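Local coordinates for Peptidase_M23 domain-containing protein (Enterococcus faecalis, PDB 6SMK) that is probably a zinc-dependent D,L-endopeptidase of the M23 family that cleaves peptidoglycan, encoded by a prophage and represented here by its catalytic domain, at residues Val68-Ser80 with Ser105-Pro119. The protein carries 1 engineered substitution. Sequence-based numbering, arbitrary orientation.
Sequences VADNLWAMYGHMS and STGPAVHYELRKGGP. Engineered in segment 105-119: A109 (natural residue His). With ZN (zinc ion), chain F.
The zinc site of this M23 peptidase domain stands on an antiparallel strand pair, 72-77 beside 109-116, that carries the zinc ligand H111. Backbone bonds run in both directions between W73 and R115 and between M75 and E113, W73 N to R115 O measuring 2.7 Å. H111 ND1 binds zinc at 2.0 Å, with H29 and D33 completing the protein ligands. Because CG of H111 is anti to the backbone N (chi1 174°), the ring reaches the metal while its NE2 donates to E113 OE1 at 3.0 Å; zinc and carboxylate together fix the ring's rotation. E113 OE1 also hydrogen-bonds T30 OG1. H78 NE2 hydrogen-bonds the zinc-bound water 1 at 2.6 Å, its ND1 bonds to S102 O, and S105 CB sits over the centre of the H78 ring. R115 NE forms a salt bridge with E113 OE2 at 2.7 Å, meeting it from above the carboxylate plane; R115 NH1, in turn, donates to P119 O, and M75 CG lies over one guanidinium face. Farther along, G118 CA and P119 CD cover one face of the W73 indole, CH-pi contacts of 3.5 Å and 3.7 Å to the centroids of its six- and five-membered rings. On the reverse face of the sheet Y112 turns its edge to the face of Y76, planes at 85°, beside A74 and the crossed L72 and L114. Strand 63-69 flanks 72-77, while strands 28-35 and 122-124 pair with 109-116, L114 packing on V124.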
loop_
_atom_site.group_PDB
_atom_site.type_symbol
_atom_site.label_atom_id
_atom_site.label_comp_id
_atom_site.label_asym_id
_atom_site.label_seq_id
_atom_site.Cartn_x
_atom_site.Cartn_y
_atom_site.Cartn_z
ATOM N N VAL A 68 3.474 8.666 7.445
ATOM C CA VAL A 68 4.366 9.412 6.565
ATOM C C VAL A 68 4.176 10.906 6.688
ATOM O O VAL A 68 4.914 11.664 6.039
ATOM C CB VAL A 68 4.190 9.003 5.089
ATOM C CG1 VAL A 68 4.488 7.522 4.911
ATOM C CG2 VAL A 68 2.775 9.327 4.638
ATOM N N ALA A 69 3.217 11.353 7.489
ATOM C CA ALA A 69 2.893 12.759 7.638
ATOM C C ALA A 69 2.159 12.912 8.961
ATOM O O ALA A 69 1.877 11.927 9.654
ATOM C CB ALA A 69 2.062 13.252 6.454
ATOM N N ASP A 70 1.840 14.159 9.309
ATOM C CA ASP A 70 1.215 14.408 10.604
ATOM C C ASP A 70 -0.110 13.672 10.755
ATOM O O ASP A 70 -0.455 13.241 11.864
ATOM C CB ASP A 70 0.997 15.904 10.813
ATOM C CG ASP A 70 0.286 16.202 12.106
ATOM O OD1 ASP A 70 0.628 15.545 13.121
ATOM O OD2 ASP A 70 -0.606 17.082 12.102
ATOM N N ASN A 71 -0.857 13.511 9.665
ATOM C CA ASN A 71 -2.169 12.866 9.694
ATOM C C ASN A 71 -2.370 12.028 8.435
ATOM O O ASN A 71 -3.374 12.146 7.730
ATOM C CB ASN A 71 -3.276 13.907 9.840
ATOM C CG ASN A 71 -4.646 13.288 10.018
ATOM O OD1 ASN A 71 -4.773 12.190 10.538
ATOM N ND2 ASN A 71 -5.679 13.999 9.585
ATOM N N LEU A 72 -1.406 11.156 8.144
ATOM C CA LEU A 72 -1.450 10.377 6.914
ATOM C C LEU A 72 -0.607 9.129 7.079
ATOM O O LEU A 72 0.542 9.205 7.537
ATOM C CB LEU A 72 -0.943 11.196 5.731
ATOM C CG LEU A 72 -1.547 10.797 4.399
ATOM C CD1 LEU A 72 -3.050 10.786 4.519
ATOM C CD2 LEU A 72 -1.107 11.784 3.352
ATOM N N TRP A 73 -1.184 7.990 6.706
ATOM C CA TRP A 73 -0.536 6.690 6.802
ATOM C C TRP A 73 -0.548 6.044 5.429
ATOM O O TRP A 73 -1.592 6.009 4.768
ATOM C CB TRP A 73 -1.248 5.787 7.810
ATOM C CG TRP A 73 -0.965 6.147 9.231
ATOM C CD1 TRP A 73 -0.159 5.474 10.103
ATOM C CD2 TRP A 73 -1.491 7.267 9.953
ATOM N NE1 TRP A 73 -0.148 6.109 11.324
ATOM C CE2 TRP A 73 -0.954 7.214 11.253
ATOM C CE3 TRP A 73 -2.360 8.314 9.625
ATOM C CZ2 TRP A 73 -1.250 8.171 12.216
ATOM C CZ3 TRP A 73 -2.651 9.262 10.586
ATOM C CH2 TRP A 73 -2.104 9.180 11.865
ATOM N N ALA A 74 0.609 5.547 5.000
ATOM C CA ALA A 74 0.726 4.784 3.766
ATOM C C ALA A 74 0.684 3.296 4.096
ATOM O O ALA A 74 1.444 2.823 4.945
ATOM C CB ALA A 74 2.019 5.134 3.024
ATOM N N MET A 75 -0.207 2.567 3.432
ATOM C CA MET A 75 -0.382 1.138 3.648
ATOM C C MET A 75 0.114 0.370 2.429
ATOM O O MET A 75 -0.210 0.729 1.292
ATOM C CB MET A 75 -1.847 0.809 3.913
ATOM C CG MET A 75 -2.590 1.850 4.734
ATOM S SD MET A 75 -1.973 1.920 6.424
ATOM C CE MET A 75 -2.204 0.227 6.975
ATOM N N TYR A 76 0.897 -0.679 2.663
ATOM C CA TYR A 76 1.409 -1.539 1.604
ATOM C C TYR A 76 0.911 -2.951 1.871
ATOM O O TYR A 76 1.301 -3.561 2.873
ATOM C CB TYR A 76 2.939 -1.526 1.557
ATOM C CG TYR A 76 3.604 -0.172 1.451
ATOM C CD1 TYR A 76 3.635 0.703 2.532
ATOM C CD2 TYR A 76 4.233 0.215 0.282
ATOM C CE1 TYR A 76 4.256 1.931 2.431
ATOM C CE2 TYR A 76 4.849 1.431 0.176
ATOM C CZ TYR A 76 4.865 2.282 1.247
ATOM O OH TYR A 76 5.492 3.497 1.121
ATOM N N GLY A 77 0.083 -3.483 0.967
ATOM C CA GLY A 77 -0.670 -4.689 1.224
ATOM C C GLY A 77 -0.391 -5.850 0.281
ATOM O O GLY A 77 0.376 -5.745 -0.681
ATOM N N HIS A 78 -1.056 -6.975 0.587
ATOM C CA HIS A 78 -0.971 -8.218 -0.192
ATOM C C HIS A 78 0.466 -8.734 -0.251
ATOM O O HIS A 78 0.933 -9.189 -1.291
ATOM C CB HIS A 78 -1.513 -8.032 -1.617
ATOM C CG HIS A 78 -2.901 -7.478 -1.698
ATOM N ND1 HIS A 78 -3.966 -8.024 -1.016
ATOM C CD2 HIS A 78 -3.404 -6.438 -2.409
ATOM C CE1 HIS A 78 -5.065 -7.342 -1.297
ATOM N NE2 HIS A 78 -4.753 -6.372 -2.139
ATOM N N MET A 79 1.192 -8.633 0.851
ATOM C CA MET A 79 2.587 -9.054 0.850
ATOM C C MET A 79 2.685 -10.559 0.997
ATOM O O MET A 79 1.841 -11.195 1.629
ATOM C CB MET A 79 3.363 -8.404 1.992
ATOM C CG MET A 79 3.466 -6.909 1.879
ATOM S SD MET A 79 4.489 -6.224 3.174
ATOM C CE MET A 79 4.431 -4.513 2.719
ATOM N N SER A 80 3.731 -11.133 0.415
ATOM C CA SER A 80 4.003 -12.536 0.685
ATOM C C SER A 80 4.946 -12.711 1.859
ATOM O O SER A 80 5.002 -13.796 2.443
ATOM C CB SER A 80 4.586 -13.229 -0.546
ATOM O OG SER A 80 5.857 -12.709 -0.864
ATOM N N SER A 105 -6.704 -10.645 -2.929
ATOM C CA SER A 105 -6.088 -10.211 -4.177
ATOM C C SER A 105 -6.067 -11.378 -5.138
ATOM O O SER A 105 -5.666 -12.484 -4.762
ATOM C CB SER A 105 -4.660 -9.693 -3.981
ATOM O OG SER A 105 -4.194 -8.980 -5.124
ATOM N N THR A 106 -6.464 -11.100 -6.384
ATOM C CA THR A 106 -6.613 -12.125 -7.418
ATOM C C THR A 106 -5.284 -12.814 -7.731
ATOM O O THR A 106 -5.215 -14.052 -7.804
ATOM C CB THR A 106 -7.186 -11.474 -8.678
ATOM O OG1 THR A 106 -6.648 -10.146 -8.806
ATOM C CG2 THR A 106 -8.693 -11.393 -8.620
ATOM N N GLY A 107 -4.225 -12.018 -7.954
ATOM C CA GLY A 107 -2.888 -12.514 -8.191
ATOM C C GLY A 107 -1.820 -11.649 -7.534
ATOM O O GLY A 107 -2.079 -10.927 -6.567
ATOM N N PRO A 108 -0.594 -11.694 -8.058
ATOM C CA PRO A 108 0.527 -11.010 -7.396
ATOM C C PRO A 108 0.494 -9.521 -7.707
ATOM O O PRO A 108 0.475 -9.121 -8.876
ATOM C CB PRO A 108 1.764 -11.683 -8.010
ATOM C CG PRO A 108 1.219 -12.756 -8.960
ATOM C CD PRO A 108 -0.162 -12.328 -9.308
ATOM N N ALA A 109 0.480 -8.704 -6.656
ATOM C CA ALA A 109 0.502 -7.247 -6.767
ATOM C C ALA A 109 0.676 -6.665 -5.377
ATOM O O ALA A 109 0.548 -7.359 -4.364
ATOM C CB ALA A 109 -0.767 -6.676 -7.398
ATOM N N VAL A 110 0.960 -5.371 -5.340
ATOM C CA VAL A 110 1.051 -4.639 -4.088
ATOM C C VAL A 110 0.028 -3.523 -4.122
ATOM O O VAL A 110 -0.122 -2.828 -5.135
ATOM C CB VAL A 110 2.453 -4.080 -3.834
ATOM C CG1 VAL A 110 2.925 -3.275 -5.017
ATOM C CG2 VAL A 110 2.426 -3.245 -2.602
ATOM N N HIS A 111 -0.690 -3.383 -3.028
ATOM C CA HIS A 111 -1.784 -2.444 -2.913
ATOM C C HIS A 111 -1.289 -1.298 -2.046
ATOM O O HIS A 111 -0.940 -1.503 -0.877
ATOM C CB HIS A 111 -3.004 -3.148 -2.318
ATOM C CG HIS A 111 -4.158 -2.248 -2.026
ATOM N ND1 HIS A 111 -5.260 -2.166 -2.846
ATOM C CD2 HIS A 111 -4.387 -1.400 -0.999
ATOM C CE1 HIS A 111 -6.116 -1.302 -2.339
ATOM N NE2 HIS A 111 -5.611 -0.824 -1.217
ATOM N N TYR A 112 -1.205 -0.114 -2.635
ATOM C CA TYR A 112 -0.748 1.083 -1.941
ATOM C C TYR A 112 -1.970 1.919 -1.590
ATOM O O TYR A 112 -2.701 2.354 -2.486
ATOM C CB TYR A 112 0.227 1.856 -2.826
ATOM C CG TYR A 112 0.771 3.153 -2.273
ATOM C CD1 TYR A 112 1.993 3.189 -1.602
ATOM C CD2 TYR A 112 0.095 4.355 -2.477
ATOM C CE1 TYR A 112 2.513 4.381 -1.122
ATOM C CE2 TYR A 112 0.606 5.550 -2.005
ATOM C CZ TYR A 112 1.811 5.557 -1.329
ATOM O OH TYR A 112 2.314 6.746 -0.860
ATOM N N GLU A 113 -2.206 2.112 -0.295
ATOM C CA GLU A 113 -3.380 2.822 0.194
ATOM C C GLU A 113 -2.949 3.985 1.072
ATOM O O GLU A 113 -2.011 3.864 1.865
ATOM C CB GLU A 113 -4.313 1.889 0.980
ATOM C CG GLU A 113 -5.557 2.562 1.514
ATOM C CD GLU A 113 -6.633 1.573 1.909
ATOM O OE1 GLU A 113 -6.755 0.537 1.221
ATOM O OE2 GLU A 113 -7.357 1.829 2.898
ATOM N N LEU A 114 -3.635 5.110 0.922
ATOM C CA LEU A 114 -3.363 6.297 1.720
ATOM C C LEU A 114 -4.521 6.519 2.689
ATOM O O LEU A 114 -5.669 6.691 2.260
ATOM C CB LEU A 114 -3.158 7.509 0.814
ATOM C CG LEU A 114 -2.021 8.434 1.223
ATOM C CD1 LEU A 114 -0.831 7.603 1.649
ATOM C CD2 LEU A 114 -1.658 9.331 0.063
ATOM N N ARG A 115 -4.224 6.503 3.991
ATOM C CA ARG A 115 -5.238 6.652 5.036
ATOM C C ARG A 115 -4.965 7.898 5.868
ATOM O O ARG A 115 -3.821 8.151 6.265
ATOM C CB ARG A 115 -5.292 5.423 5.954
ATOM C CG ARG A 115 -6.179 4.301 5.446
ATOM C CD ARG A 115 -5.945 2.996 6.192
ATOM N NE ARG A 115 -6.442 1.857 5.427
ATOM C CZ ARG A 115 -6.302 0.579 5.776
ATOM N NH1 ARG A 115 -5.679 0.239 6.902
ATOM N NH2 ARG A 115 -6.801 -0.369 4.991
ATOM N N LYS A 116 -6.018 8.670 6.124
ATOM C CA LYS A 116 -5.961 9.807 7.032
ATOM C C LYS A 116 -6.678 9.454 8.328
ATOM O O LYS A 116 -7.570 8.602 8.356
ATOM C CB LYS A 116 -6.587 11.068 6.415
ATOM C CG LYS A 116 -8.002 10.867 5.849
ATOM C CD LYS A 116 -8.856 12.159 5.811
ATOM C CE LYS A 116 -8.221 13.271 4.963
ATOM N NZ LYS A 116 -9.105 14.478 4.828
ATOM N N GLY A 117 -6.269 10.106 9.408
ATOM C CA GLY A 117 -6.887 9.886 10.692
ATOM C C GLY A 117 -6.309 8.744 11.493
ATOM O O GLY A 117 -6.622 8.620 12.678
ATOM N N GLY A 118 -5.472 7.914 10.897
ATOM C CA GLY A 118 -4.879 6.821 11.617
ATOM C C GLY A 118 -4.605 5.661 10.691
ATOM O O GLY A 118 -5.059 5.630 9.545
ATOM N N PRO A 119 -3.849 4.679 11.179
ATOM C CA PRO A 119 -3.536 3.504 10.344
ATOM C C PRO A 119 -4.755 2.706 9.903
ATOM O O PRO A 119 -4.683 2.004 8.891
ATOM C CB PRO A 119 -2.616 2.676 11.252
ATOM C CG PRO A 119 -2.915 3.174 12.660
ATOM C CD PRO A 119 -3.187 4.627 12.491
HETATM ZN ZN ZN F . -6.208 -3.204 -4.257
HETATM O O HOH W 1 -6.148 -5.516 -4.213
#